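Cytolethal distending toxin protein B (Haemophilus ducreyi, PDB 1SR4) probably acts as the DNase I-like nuclease subunit of a bacterial genotoxin, damaging the DNA of host cells and so arresting their cycle. Local coordinates at residues 17-22 against 45-50; 11-16 against 248-253; 25-30 against 69-74; 63-68 against 87-92; 80-85 against 101-106. All blocks are in the same frame, centred on the assembly; numbering follows the deposited sequence.

Interaction 1: 17-22 against 45-50; sequences AVNESK and AGSLPS
The Asn19 side chain meets the loop 45-47 with both ends of its amide. Ser47 N donates to Asn19 OD1 in the carbonyl plane, on a lone pair, through a short bond of 2.6 Å. At the other end Asn19 ND2 donates a hydrogen bond to Ala45 O at 3.1 Å, a partner only 13° out of the amide plane although ND2 stands well above the Ala45 carbonyl plane. With CG anti to the backbone N (chi1 -170°), the amide is carried straight across to the loop. Gly46 CA comes to 3.3 Å from Asn19 OD1. A water donates to the same OD1 and also bonds to Ser47 OG. The second flat group is the Glu20 carboxylate, met on its syn side by Ser50 N at 3.0 Å from Glu20 OE1, with a weak second branch of 3.2 Å from Ser50 N to Glu20 OE2. Asn19 stands just before helix 20-31 without capping it by its side chain; its backbone N bonds to Asp50 of the CdtC chain, and Trp23 also donates to Ala45 O. Side-chain groups thus meet backbone N-H and C=O groups of the loop, tying the start of the helix to it in this DNase I-like fold, and the Asn19 amide is fixed in rotation by a bond at each end.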
# COMPACT_ATOMS: atom_id res chain seq x y z
N ALA B 17 -14.92 -3.52 -11.91
CA ALA B 17 -15.09 -2.10 -11.67
C ALA B 17 -13.82 -1.34 -11.24
O ALA B 17 -13.61 -0.19 -11.66
CB ALA B 17 -16.20 -1.88 -10.63
N VAL B 18 -12.99 -1.96 -10.41
CA VAL B 18 -11.76 -1.33 -9.91
C VAL B 18 -10.68 -2.40 -9.76
O VAL B 18 -10.87 -3.37 -9.01
CB VAL B 18 -12.00 -0.66 -8.53
CG1 VAL B 18 -10.86 0.33 -8.23
CG2 VAL B 18 -13.35 0.06 -8.52
N ASN B 19 -9.55 -2.22 -10.44
CA ASN B 19 -8.50 -3.24 -10.42
C ASN B 19 -7.15 -2.62 -10.78
O ASN B 19 -6.21 -2.66 -10.00
CB ASN B 19 -8.87 -4.32 -11.44
CG ASN B 19 -7.99 -5.58 -11.36
OD1 ASN B 19 -8.17 -6.51 -12.15
ND2 ASN B 19 -7.06 -5.61 -10.42
N GLU B 20 -7.08 -2.05 -11.99
CA GLU B 20 -5.88 -1.41 -12.50
C GLU B 20 -5.37 -0.30 -11.59
O GLU B 20 -4.18 -0.18 -11.35
CB GLU B 20 -6.17 -0.84 -13.90
CG GLU B 20 -4.97 -0.23 -14.63
CD GLU B 20 -3.95 -1.28 -15.08
OE1 GLU B 20 -4.35 -2.43 -15.33
OE2 GLU B 20 -2.75 -0.96 -15.19
N SER B 21 -6.27 0.54 -11.08
CA SER B 21 -5.80 1.63 -10.23
C SER B 21 -5.15 1.11 -8.95
O SER B 21 -4.18 1.71 -8.46
CB SER B 21 -6.95 2.61 -9.92
OG SER B 21 -8.04 1.95 -9.27
N LYS B 22 -5.64 -0.01 -8.44
CA LYS B 22 -5.08 -0.59 -7.21
C LYS B 22 -3.64 -1.06 -7.39
O LYS B 22 -2.80 -0.90 -6.49
CB LYS B 22 -5.95 -1.75 -6.71
CG LYS B 22 -7.45 -1.39 -6.53
CD LYS B 22 -8.17 -2.42 -5.65
CE LYS B 22 -9.66 -2.14 -5.55
NZ LYS B 22 -10.27 -2.93 -4.42
N ALA B 45 -6.32 -10.80 -7.15
CA ALA B 45 -5.55 -9.96 -8.05
C ALA B 45 -6.27 -9.40 -9.26
O ALA B 45 -5.82 -8.40 -9.85
CB ALA B 45 -4.30 -10.73 -8.51
N GLY B 46 -7.38 -10.01 -9.64
CA GLY B 46 -8.08 -9.53 -10.82
C GLY B 46 -7.16 -9.71 -12.02
O GLY B 46 -6.48 -10.74 -12.13
N SER B 47 -7.16 -8.73 -12.92
CA SER B 47 -6.30 -8.72 -14.11
C SER B 47 -4.95 -8.13 -13.73
O SER B 47 -4.86 -7.32 -12.79
CB SER B 47 -6.90 -7.84 -15.22
OG SER B 47 -8.06 -8.43 -15.78
N LEU B 48 -3.89 -8.50 -14.44
CA LEU B 48 -2.57 -7.93 -14.13
C LEU B 48 -2.53 -6.51 -14.66
O LEU B 48 -3.43 -6.10 -15.40
CB LEU B 48 -1.45 -8.75 -14.79
CG LEU B 48 -1.21 -10.16 -14.23
CD1 LEU B 48 0.04 -10.77 -14.87
CD2 LEU B 48 -1.03 -10.07 -12.72
N PRO B 49 -1.49 -5.73 -14.29
CA PRO B 49 -1.41 -4.36 -14.80
C PRO B 49 -1.44 -4.47 -16.33
O PRO B 49 -0.88 -5.42 -16.88
CB PRO B 49 -0.04 -3.90 -14.30
CG PRO B 49 0.10 -4.66 -12.98
CD PRO B 49 -0.38 -6.03 -13.36
N SER B 50 -2.08 -3.53 -17.01
CA SER B 50 -2.15 -3.62 -18.47
C SER B 50 -0.78 -3.58 -19.14
O SER B 50 -0.61 -4.11 -20.22
CB SER B 50 -3.03 -2.49 -19.05
OG SER B 50 -2.45 -1.23 -18.76
O HOH W 1 -9.89 -6.75 -13.90
O HOH W 2 -5.46 -4.42 -13.81

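Interaction 2: 11-16 against 248-253; sequences NLQGSS and ITSDHF
Ser250 packs against Asn11 and Leu12 where two loops of the DNase I-like fold meet, one following strand 7-11 and the other preceding strand 255-259. Ser250 OG donates to Asn11 O at 2.9 Å, approaching nearly along the C=O axis, and accepts from His252 N, which closes an ST turn. Asp251 comes next: its backbone N gives a nearly straight bond (173°) to Gln13 OE1 at 2.8 Å, reaching the oxygen from above the amide plane, while a water links its OD2 to Gln13 NE2. The imidazole of His252 is covered on one face by Asn11 CB, a CH-pi contact 3.8 Å from the ring centroid, and the Asn11 amide runs on almost parallel to the ring, the planes 15° apart. Gln13 NE2 comes to the ring edge, 3.7 Å from His252 CD2, with its amide nearly perpendicular to the imidazole. Asn11 OD1 meanwhile accepts from Gln13 N in an Asx turn, which steadies the residue that covers the ring. Beyond the contact His252 ND1 bonds to Asp216, and Asn11 ND2 to Asp177 and Glu44. This cluster, with the Ser-Asp-His sequence, is consistent with the active site of DNase I relatives. At Phe253 the link is made by water: one molecule donates to Phe253 O and accepts from Asn11 N, the water oxygen 3.1 Å from that N.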
# COMPACT_ATOMS: atom_id res chain seq x y z
N ASN B 11 -4.27 -8.34 0.04
CA ASN B 11 -5.42 -8.86 -0.67
C ASN B 11 -5.94 -7.59 -1.35
O ASN B 11 -6.43 -6.68 -0.70
CB ASN B 11 -6.49 -9.41 0.29
CG ASN B 11 -7.68 -9.99 -0.46
OD1 ASN B 11 -8.02 -9.51 -1.55
ND2 ASN B 11 -8.32 -10.99 0.12
N LEU B 12 -5.80 -7.56 -2.66
CA LEU B 12 -6.19 -6.42 -3.48
C LEU B 12 -7.70 -6.24 -3.68
O LEU B 12 -8.14 -5.14 -3.99
CB LEU B 12 -5.47 -6.56 -4.84
CG LEU B 12 -5.50 -5.46 -5.91
CD1 LEU B 12 -4.12 -5.39 -6.60
CD2 LEU B 12 -6.62 -5.75 -6.96
N GLN B 13 -8.47 -7.31 -3.49
CA GLN B 13 -9.93 -7.26 -3.68
C GLN B 13 -10.28 -6.64 -5.03
O GLN B 13 -11.08 -5.71 -5.11
CB GLN B 13 -10.62 -6.47 -2.55
CG GLN B 13 -10.48 -7.12 -1.16
CD GLN B 13 -11.40 -6.52 -0.12
OE1 GLN B 13 -11.48 -5.31 0.03
NE2 GLN B 13 -12.12 -7.38 0.60
N GLY B 14 -9.71 -7.19 -6.08
CA GLY B 14 -9.96 -6.64 -7.40
C GLY B 14 -11.31 -7.00 -7.99
O GLY B 14 -11.95 -7.96 -7.55
N SER B 15 -11.76 -6.23 -8.98
CA SER B 15 -13.02 -6.51 -9.67
C SER B 15 -13.02 -5.81 -11.02
O SER B 15 -12.11 -5.04 -11.34
CB SER B 15 -14.22 -6.02 -8.86
OG SER B 15 -14.18 -4.61 -8.73
N SER B 16 -14.05 -6.10 -11.80
CA SER B 16 -14.21 -5.50 -13.11
C SER B 16 -14.29 -3.98 -12.98
O SER B 16 -13.80 -3.24 -13.82
CB SER B 16 -15.49 -6.03 -13.77
OG SER B 16 -15.55 -5.60 -15.12
N ILE B 248 -5.42 3.08 1.11
CA ILE B 248 -5.25 1.66 0.77
C ILE B 248 -6.57 1.35 0.09
O ILE B 248 -7.63 1.49 0.70
CB ILE B 248 -5.08 0.78 2.03
CG1 ILE B 248 -3.81 1.19 2.77
CG2 ILE B 248 -4.97 -0.70 1.64
CD1 ILE B 248 -3.47 0.28 3.93
N THR B 249 -6.50 0.95 -1.18
CA THR B 249 -7.71 0.72 -1.96
C THR B 249 -8.47 -0.61 -1.83
O THR B 249 -9.17 -1.03 -2.76
CB THR B 249 -7.43 0.99 -3.46
OG1 THR B 249 -6.40 0.11 -3.93
CG2 THR B 249 -6.97 2.42 -3.66
N SER B 250 -8.33 -1.27 -0.68
CA SER B 250 -9.09 -2.49 -0.40
C SER B 250 -9.35 -2.50 1.11
O SER B 250 -8.81 -1.66 1.85
CB SER B 250 -8.32 -3.74 -0.82
OG SER B 250 -7.49 -4.17 0.22
N ASP B 251 -10.18 -3.41 1.58
CA ASP B 251 -10.46 -3.46 3.01
C ASP B 251 -9.37 -4.19 3.81
O ASP B 251 -9.50 -4.35 5.01
CB ASP B 251 -11.82 -4.13 3.27
CG ASP B 251 -12.99 -3.25 2.86
OD1 ASP B 251 -12.82 -2.02 2.76
OD2 ASP B 251 -14.10 -3.80 2.67
N HIS B 252 -8.31 -4.64 3.13
CA HIS B 252 -7.20 -5.33 3.79
C HIS B 252 -5.98 -4.41 3.81
O HIS B 252 -5.75 -3.63 2.88
CB HIS B 252 -6.82 -6.61 3.04
CG HIS B 252 -7.83 -7.71 3.15
ND1 HIS B 252 -7.70 -8.74 4.05
CD2 HIS B 252 -8.98 -7.93 2.48
CE1 HIS B 252 -8.74 -9.56 3.93
NE2 HIS B 252 -9.53 -9.08 2.98
N PHE B 253 -5.20 -4.52 4.88
CA PHE B 253 -3.99 -3.72 5.01
C PHE B 253 -2.81 -4.62 4.62
O PHE B 253 -2.78 -5.80 4.98
CB PHE B 253 -3.86 -3.24 6.46
CG PHE B 253 -4.91 -2.24 6.86
CD1 PHE B 253 -4.68 -0.88 6.69
CD2 PHE B 253 -6.14 -2.65 7.34
CE1 PHE B 253 -5.66 0.06 6.99
CE2 PHE B 253 -7.13 -1.73 7.64
CZ PHE B 253 -6.89 -0.36 7.46
O HOH W 3 -3.73 -7.93 3.03
O HOH W 4 -13.89 -6.64 2.84

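Interaction 3: 25-30 against 69-74; sequences INVRQL and YTWNLG
Arg28 and Trp71 meet where helix 20-31 packs on the larger sheet of the DNase I-like fold; the axes of helix segment 25-30 and strand segment 69-72 stand at 89°, 12.1 Å apart at closest approach. The Arg28 CB leaves the helix pointing neither at the strand nor away from it. Arg28 CG, anti to the carbonyl carbon (chi1 -60°), makes the first touch, 3.8 Å from Trp71 CH2. The chain then bends at chi3 (74°) and turns the guanidinium almost perpendicular to the indole, with Arg28 NH1 4.1 Å from Trp71 CZ2. NH1 bonds to Asn24 OD1 on the same helix. The tip, Arg28 NH2, lies 2.7 Å from Leu73 O at an angle too poor for a hydrogen bond; it donates instead to a water in the guanidinium plane, which also lies within bonding distance of Gly74 O. The preceding residue, Val27, adds CG1, which meets the indole edge near its plane, 3.9 Å from Trp71 CZ3, while Leu73 CD2 sits over one indole face. Pro99 of the CdtC chain and Val205 of the CdtA chain also pack on Arg28. At the end of the strand Asn72 turns the chain: its OD1 accepts from Gly74 N at 2.8 Å in an Asx turn.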
# COMPACT_ATOMS: atom_id res chain seq x y z
N ILE B 25 -1.60 2.25 -7.66
CA ILE B 25 -1.54 3.09 -6.47
C ILE B 25 -0.80 2.31 -5.37
O ILE B 25 0.35 2.62 -5.05
CB ILE B 25 -2.96 3.47 -5.97
CG1 ILE B 25 -3.63 4.38 -7.01
CG2 ILE B 25 -2.88 4.16 -4.58
CD1 ILE B 25 -5.09 4.68 -6.71
N ASN B 26 -1.43 1.26 -4.84
CA ASN B 26 -0.82 0.52 -3.74
C ASN B 26 0.28 -0.51 -4.04
O ASN B 26 1.34 -0.49 -3.38
CB ASN B 26 -1.92 -0.15 -2.92
CG ASN B 26 -2.93 0.86 -2.39
OD1 ASN B 26 -4.11 0.80 -2.72
ND2 ASN B 26 -2.46 1.79 -1.57
N VAL B 27 0.06 -1.42 -4.98
CA VAL B 27 1.11 -2.40 -5.26
C VAL B 27 2.43 -1.71 -5.63
O VAL B 27 3.48 -2.12 -5.17
CB VAL B 27 0.71 -3.38 -6.37
CG1 VAL B 27 1.88 -4.32 -6.70
CG2 VAL B 27 -0.47 -4.22 -5.90
N ARG B 28 2.38 -0.65 -6.44
CA ARG B 28 3.61 0.06 -6.79
C ARG B 28 4.31 0.60 -5.54
O ARG B 28 5.52 0.51 -5.42
CB ARG B 28 3.31 1.22 -7.75
CG ARG B 28 2.67 0.79 -9.07
CD ARG B 28 2.40 1.98 -9.98
NE ARG B 28 3.64 2.47 -10.54
CZ ARG B 28 4.00 2.31 -11.80
NH1 ARG B 28 3.21 1.70 -12.66
NH2 ARG B 28 5.19 2.72 -12.17
N GLN B 29 3.55 1.16 -4.61
CA GLN B 29 4.17 1.68 -3.40
C GLN B 29 4.76 0.59 -2.50
O GLN B 29 5.77 0.81 -1.83
CB GLN B 29 3.14 2.55 -2.63
CG GLN B 29 2.86 3.89 -3.34
CD GLN B 29 1.66 4.68 -2.79
OE1 GLN B 29 1.16 4.40 -1.69
NE2 GLN B 29 1.21 5.69 -3.56
N LEU B 30 4.16 -0.60 -2.50
CA LEU B 30 4.68 -1.69 -1.66
C LEU B 30 6.04 -2.19 -2.16
O LEU B 30 6.84 -2.74 -1.39
CB LEU B 30 3.68 -2.86 -1.62
CG LEU B 30 2.28 -2.54 -1.07
CD1 LEU B 30 1.45 -3.82 -1.08
CD2 LEU B 30 2.35 -1.98 0.36
N TYR B 69 5.24 -13.14 -16.04
CA TYR B 69 5.17 -11.85 -16.71
C TYR B 69 6.27 -10.95 -16.16
O TYR B 69 6.84 -11.24 -15.10
CB TYR B 69 3.84 -11.13 -16.41
CG TYR B 69 2.61 -11.75 -17.03
CD1 TYR B 69 1.99 -11.15 -18.13
CD2 TYR B 69 2.08 -12.92 -16.52
CE1 TYR B 69 0.84 -11.73 -18.70
CE2 TYR B 69 0.94 -13.50 -17.07
CZ TYR B 69 0.33 -12.90 -18.17
OH TYR B 69 -0.78 -13.50 -18.73
N THR B 70 6.58 -9.88 -16.89
CA THR B 70 7.50 -8.88 -16.39
C THR B 70 6.66 -7.60 -16.40
O THR B 70 5.72 -7.43 -17.20
CB THR B 70 8.77 -8.67 -17.28
OG1 THR B 70 8.39 -8.30 -18.61
CG2 THR B 70 9.64 -9.93 -17.29
N TRP B 71 6.98 -6.69 -15.48
CA TRP B 71 6.23 -5.46 -15.36
C TRP B 71 7.23 -4.38 -14.99
O TRP B 71 8.01 -4.55 -14.06
CB TRP B 71 5.18 -5.62 -14.26
CG TRP B 71 4.36 -4.41 -13.97
CD1 TRP B 71 3.91 -3.48 -14.86
CD2 TRP B 71 3.85 -4.02 -12.69
NE1 TRP B 71 3.14 -2.54 -14.22
CE2 TRP B 71 3.09 -2.85 -12.88
CE3 TRP B 71 3.96 -4.56 -11.40
CZ2 TRP B 71 2.43 -2.20 -11.83
CZ3 TRP B 71 3.30 -3.92 -10.35
CH2 TRP B 71 2.55 -2.75 -10.57
N ASN B 72 7.22 -3.28 -15.74
CA ASN B 72 8.16 -2.19 -15.51
C ASN B 72 7.58 -1.12 -14.60
O ASN B 72 6.67 -0.40 -14.99
CB ASN B 72 8.57 -1.58 -16.85
CG ASN B 72 9.63 -0.51 -16.70
OD1 ASN B 72 10.15 -0.28 -15.60
ND2 ASN B 72 9.97 0.16 -17.81
N LEU B 73 8.11 -1.01 -13.38
CA LEU B 73 7.63 -0.02 -12.42
C LEU B 73 8.24 1.35 -12.71
O LEU B 73 7.86 2.36 -12.11
CB LEU B 73 8.01 -0.45 -10.99
CG LEU B 73 7.49 -1.81 -10.50
CD1 LEU B 73 8.18 -2.17 -9.19
CD2 LEU B 73 5.98 -1.75 -10.31
N GLY B 74 9.22 1.38 -13.61
CA GLY B 74 9.84 2.64 -13.97
C GLY B 74 9.44 3.04 -15.38
O GLY B 74 8.44 2.56 -15.93
O HOH W 5 5.73 2.41 -14.98

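Interaction 4: 63-68 against 87-92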
# COMPACT_ATOMS: atom_id res chain seq x y z
N GLY B 63 -2.77 -28.94 -14.16
CA GLY B 63 -4.06 -28.34 -14.48
C GLY B 63 -4.27 -26.92 -13.99
O GLY B 63 -5.07 -26.18 -14.57
N THR B 64 -3.57 -26.53 -12.93
CA THR B 64 -3.71 -25.18 -12.40
C THR B 64 -2.83 -24.23 -13.19
O THR B 64 -1.63 -24.44 -13.32
CB THR B 64 -3.32 -25.09 -10.91
OG1 THR B 64 -4.17 -25.94 -10.14
CG2 THR B 64 -3.49 -23.66 -10.40
N PRO B 65 -3.42 -23.16 -13.73
CA PRO B 65 -2.70 -22.17 -14.52
C PRO B 65 -1.66 -21.38 -13.71
O PRO B 65 -1.86 -21.07 -12.53
CB PRO B 65 -3.82 -21.28 -15.05
CG PRO B 65 -4.83 -21.32 -13.94
CD PRO B 65 -4.84 -22.79 -13.58
N ILE B 66 -0.54 -21.08 -14.34
CA ILE B 66 0.52 -20.31 -13.70
C ILE B 66 1.38 -19.78 -14.85
O ILE B 66 1.87 -20.55 -15.67
CB ILE B 66 1.33 -21.19 -12.71
CG1 ILE B 66 2.13 -20.30 -11.75
CG2 ILE B 66 2.24 -22.15 -13.46
CD1 ILE B 66 3.18 -19.45 -12.40
N GLU B 67 1.53 -18.47 -14.92
CA GLU B 67 2.29 -17.86 -16.00
C GLU B 67 3.25 -16.81 -15.47
O GLU B 67 3.03 -16.24 -14.40
CB GLU B 67 1.34 -17.20 -17.00
CG GLU B 67 0.34 -18.13 -17.64
CD GLU B 67 -0.76 -17.38 -18.37
OE1 GLU B 67 -1.42 -16.52 -17.75
OE2 GLU B 67 -0.96 -17.63 -19.57
N GLU B 68 4.32 -16.57 -16.22
CA GLU B 68 5.31 -15.57 -15.83
C GLU B 68 5.18 -14.31 -16.69
O GLU B 68 5.02 -14.39 -17.91
CB GLU B 68 6.71 -16.15 -15.98
CG GLU B 68 7.84 -15.22 -15.56
CD GLU B 68 9.20 -15.77 -15.95
OE1 GLU B 68 9.46 -15.86 -17.16
OE2 GLU B 68 10.00 -16.12 -15.06
N SER B 87 -1.64 -16.76 -11.34
CA SER B 87 -2.48 -17.94 -11.42
C SER B 87 -3.91 -17.43 -11.58
O SER B 87 -4.53 -17.00 -10.61
CB SER B 87 -2.33 -18.77 -10.15
OG SER B 87 -3.26 -19.84 -10.16
N ARG B 88 -4.41 -17.46 -12.80
CA ARG B 88 -5.75 -16.96 -13.07
C ARG B 88 -6.79 -18.05 -12.80
O ARG B 88 -7.34 -18.66 -13.72
CB ARG B 88 -5.83 -16.49 -14.52
CG ARG B 88 -7.10 -15.77 -14.90
CD ARG B 88 -7.11 -15.41 -16.38
NE ARG B 88 -8.40 -14.86 -16.78
CZ ARG B 88 -9.48 -15.58 -17.07
NH1 ARG B 88 -9.42 -16.91 -17.04
NH2 ARG B 88 -10.62 -14.98 -17.38
N LEU B 89 -7.04 -18.29 -11.52
CA LEU B 89 -7.99 -19.30 -11.07
C LEU B 89 -9.46 -19.00 -11.37
O LEU B 89 -10.23 -19.91 -11.69
CB LEU B 89 -7.84 -19.50 -9.55
CG LEU B 89 -6.45 -19.90 -9.06
CD1 LEU B 89 -6.39 -19.85 -7.54
CD2 LEU B 89 -6.10 -21.29 -9.57
N ASP B 90 -9.83 -17.73 -11.25
CA ASP B 90 -11.21 -17.29 -11.45
C ASP B 90 -11.61 -17.13 -12.93
O ASP B 90 -11.72 -16.02 -13.44
CB ASP B 90 -11.43 -15.96 -10.70
CG ASP B 90 -12.89 -15.60 -10.55
OD1 ASP B 90 -13.74 -16.31 -11.11
OD2 ASP B 90 -13.17 -14.59 -9.85
N VAL B 91 -11.89 -18.25 -13.60
CA VAL B 91 -12.27 -18.18 -15.00
C VAL B 91 -13.70 -17.66 -15.13
O VAL B 91 -14.11 -17.26 -16.21
CB VAL B 91 -12.16 -19.57 -15.68
CG1 VAL B 91 -10.73 -20.09 -15.60
CG2 VAL B 91 -13.14 -20.55 -15.04
N GLY B 92 -14.44 -17.66 -14.03
CA GLY B 92 -15.81 -17.17 -14.08
C GLY B 92 -15.94 -15.66 -14.13
O GLY B 92 -16.65 -15.12 -14.99
O HOH W 6 -2.65 -17.91 -14.90
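Pro65 O is gripped by two groups of Ser87. Ser87 OG donates to Pro65 O at 3.0 Å, tilted 18° from the carbonyl plane, and Ser87 CA adds a CA-H...O contact to Pro65 O at 3.4 Å. With OG anti to the backbone N of Ser87 (chi1 174°), the torsion brings Ser87 OG to the end of the Pro65 carbonyl, where it also touches Thr64 CG2 at 3.8 Å. From Thr64 CG2 the contact continues to Leu89 CD2, 3.6 Å away, the two side chains meeting at a slant. The Pro65 ring meanwhile rests on the peptide after Arg88, with Pro65 CG 3.7 Å from Arg88 O. Arg88 is the centre of an inverse gamma turn, which swings the chain round toward Leu89. A water accepts from Arg88 N at 2.8 Å and makes a weak bond to Glu67 OE1. The contact lies at the open end of the hairpin formed by strands 67-72 and 81-87, just beyond the backbone bond between Glu67 and Tyr86. Tyr9 of the CdtC chain packs on Leu89, and Asp90 bonds to Thr7 and Thr8 of that chain. Beyond the last strand bond the two segments are therefore held by one hydroxyl bond to a carbonyl, a weakly bonded water and small apolar contacts.

Interaction 5: 80-85 against 101-106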
# COMPACT_ATOMS: atom_id res chain seq x y z
N ASN B 80 12.61 -0.46 -14.06
CA ASN B 80 12.69 -0.94 -12.69
C ASN B 80 11.77 -2.14 -12.77
O ASN B 80 10.58 -2.06 -12.44
CB ASN B 80 12.17 0.15 -11.75
CG ASN B 80 12.13 -0.31 -10.31
OD1 ASN B 80 12.71 -1.33 -9.93
ND2 ASN B 80 11.44 0.46 -9.48
N MET B 81 12.34 -3.26 -13.20
CA MET B 81 11.59 -4.49 -13.44
C MET B 81 11.33 -5.47 -12.33
O MET B 81 12.18 -5.70 -11.48
CB MET B 81 12.28 -5.30 -14.55
CG MET B 81 12.71 -4.52 -15.78
SD MET B 81 11.31 -3.86 -16.67
CE MET B 81 10.25 -5.33 -16.81
N VAL B 82 10.15 -6.08 -12.37
CA VAL B 82 9.80 -7.14 -11.44
C VAL B 82 9.13 -8.23 -12.26
O VAL B 82 8.60 -7.97 -13.35
CB VAL B 82 8.82 -6.71 -10.32
CG1 VAL B 82 9.52 -5.74 -9.35
CG2 VAL B 82 7.55 -6.11 -10.92
N TYR B 83 9.17 -9.45 -11.75
CA TYR B 83 8.51 -10.57 -12.40
C TYR B 83 7.18 -10.74 -11.69
O TYR B 83 7.06 -10.42 -10.50
CB TYR B 83 9.32 -11.86 -12.21
CG TYR B 83 10.58 -11.93 -13.01
CD1 TYR B 83 10.57 -12.37 -14.34
CD2 TYR B 83 11.80 -11.56 -12.45
CE1 TYR B 83 11.74 -12.44 -15.08
CE2 TYR B 83 12.99 -11.63 -13.18
CZ TYR B 83 12.95 -12.06 -14.49
OH TYR B 83 14.12 -12.09 -15.22
N ILE B 84 6.17 -11.22 -12.40
CA ILE B 84 4.90 -11.52 -11.74
C ILE B 84 4.51 -12.94 -12.13
O ILE B 84 4.46 -13.26 -13.31
CB ILE B 84 3.71 -10.61 -12.19
CG1 ILE B 84 4.02 -9.12 -11.97
CG2 ILE B 84 2.45 -11.01 -11.36
CD1 ILE B 84 2.91 -8.16 -12.48
N TYR B 85 4.24 -13.79 -11.13
CA TYR B 85 3.80 -15.17 -11.38
C TYR B 85 2.31 -15.11 -11.08
O TYR B 85 1.89 -14.82 -9.96
CB TYR B 85 4.57 -16.12 -10.48
CG TYR B 85 6.02 -16.13 -10.88
CD1 TYR B 85 6.45 -16.89 -11.97
CD2 TYR B 85 6.94 -15.28 -10.26
CE1 TYR B 85 7.76 -16.79 -12.46
CE2 TYR B 85 8.25 -15.17 -10.74
CZ TYR B 85 8.65 -15.92 -11.85
OH TYR B 85 9.93 -15.77 -12.38
N VAL B 101 4.64 -11.22 -6.95
CA VAL B 101 5.55 -10.29 -7.62
C VAL B 101 6.90 -10.50 -6.96
O VAL B 101 7.00 -10.49 -5.74
CB VAL B 101 5.15 -8.81 -7.41
CG1 VAL B 101 6.13 -7.89 -8.18
CG2 VAL B 101 3.71 -8.58 -7.87
N SER B 102 7.94 -10.67 -7.77
CA SER B 102 9.28 -10.90 -7.26
C SER B 102 10.32 -10.12 -8.06
O SER B 102 10.23 -10.01 -9.29
CB SER B 102 9.59 -12.40 -7.36
OG SER B 102 10.85 -12.69 -6.79
N ARG B 103 11.31 -9.58 -7.36
CA ARG B 103 12.39 -8.85 -8.03
C ARG B 103 13.23 -9.87 -8.79
O ARG B 103 13.68 -9.62 -9.90
CB ARG B 103 13.32 -8.16 -7.02
CG ARG B 103 12.66 -7.38 -5.91
CD ARG B 103 12.06 -6.07 -6.35
NE ARG B 103 12.74 -5.46 -7.49
CZ ARG B 103 12.50 -4.22 -7.91
NH1 ARG B 103 11.62 -3.46 -7.28
NH2 ARG B 103 13.11 -3.76 -9.00
N ARG B 104 13.44 -11.04 -8.17
CA ARG B 104 14.24 -12.08 -8.77
C ARG B 104 13.42 -13.16 -9.48
O ARG B 104 12.32 -13.49 -9.05
CB ARG B 104 15.13 -12.70 -7.70
CG ARG B 104 16.18 -11.74 -7.19
CD ARG B 104 16.85 -12.22 -5.90
NE ARG B 104 17.66 -13.41 -6.12
CZ ARG B 104 18.33 -14.03 -5.16
NH1 ARG B 104 18.28 -13.58 -3.91
NH2 ARG B 104 19.03 -15.13 -5.44
N GLN B 105 13.95 -13.69 -10.57
CA GLN B 105 13.23 -14.73 -11.30
C GLN B 105 13.09 -16.01 -10.48
O GLN B 105 14.01 -16.38 -9.75
CB GLN B 105 13.96 -15.02 -12.60
CG GLN B 105 13.20 -15.97 -13.47
CD GLN B 105 13.73 -15.97 -14.87
OE1 GLN B 105 14.95 -16.04 -15.08
NE2 GLN B 105 12.83 -15.89 -15.84
N ALA B 106 11.95 -16.69 -10.59
CA ALA B 106 11.77 -17.94 -9.86
C ALA B 106 12.57 -19.08 -10.51
O ALA B 106 12.66 -19.17 -11.73
CB ALA B 106 10.29 -18.32 -9.82
O HOH W 7 13.80 -7.66 -11.86
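Tyr83 and Ser102 form an antiparallel hydrogen-bonded pair, Tyr83 N to Ser102 O at 2.7 Å and Ser102 N to Tyr83 O at 2.9 Å, in the hairpin of strands 81-87 and 98-102. Ile84 and Val101 make the neighbouring non-hydrogen-bonded pair, their side chains side by side, and Val82 CG2 meets Val101 CG1 at 3.6 Å. Beyond the strand end Arg103 doubles back through bends at chi2 and chi3, so that Arg103 NH2 donates to Asn80 OD1 at 2.6 Å, almost straight (176°) and in the guanidinium plane. Val82 CG1 covers the centre of one guanidinium face. Gln105 CB lies over one face of the Tyr83 ring, a CH-pi contact 3.9 Å from its centroid. Next to it Ala106 N donates to Tyr85 OH at 2.9 Å, while Ala106 CB touches Tyr85 CZ at 3.5 Å. Farther out, Asn72 OD1 accepts from Asn80 N, Ser102 OG donates to Arg104 O at 2.8 Å, and Glu68 OE2 receives both Tyr85 OH and Gln105 NE2 besides a salt bridge from Arg57. Tyr85 OH thus accepts from a backbone N-H and probably donates its own hydrogen bond to the Glu68 carboxylate, which may polarise the hydroxyl and strengthen the bond from Ala106 N.

Interactions 1, 3 and 5 form a continuous run across the larger sheet and its helix. Leu48 and Pro49 of interaction 1 pack on Tyr69 and Trp71 of interaction 3 and on Ile84 of interaction 5; the centres of 3 and 5 are about 10 Å apart, joined by strand bonds such as Tyr69 O to Ile84 N (2.8 Å). Interaction 2, at the probable active site, also lies about 10 Å from interaction 1, centre to centre, where Lys22 NZ reaches Leu12 O, Gln13 O and Thr249 O. Asn26 bonds to Thr249, tying interaction 3 to 2. Interaction 4 meets 5 through Glu68, but stays about 7 Å from interaction 2 at their nearest atoms.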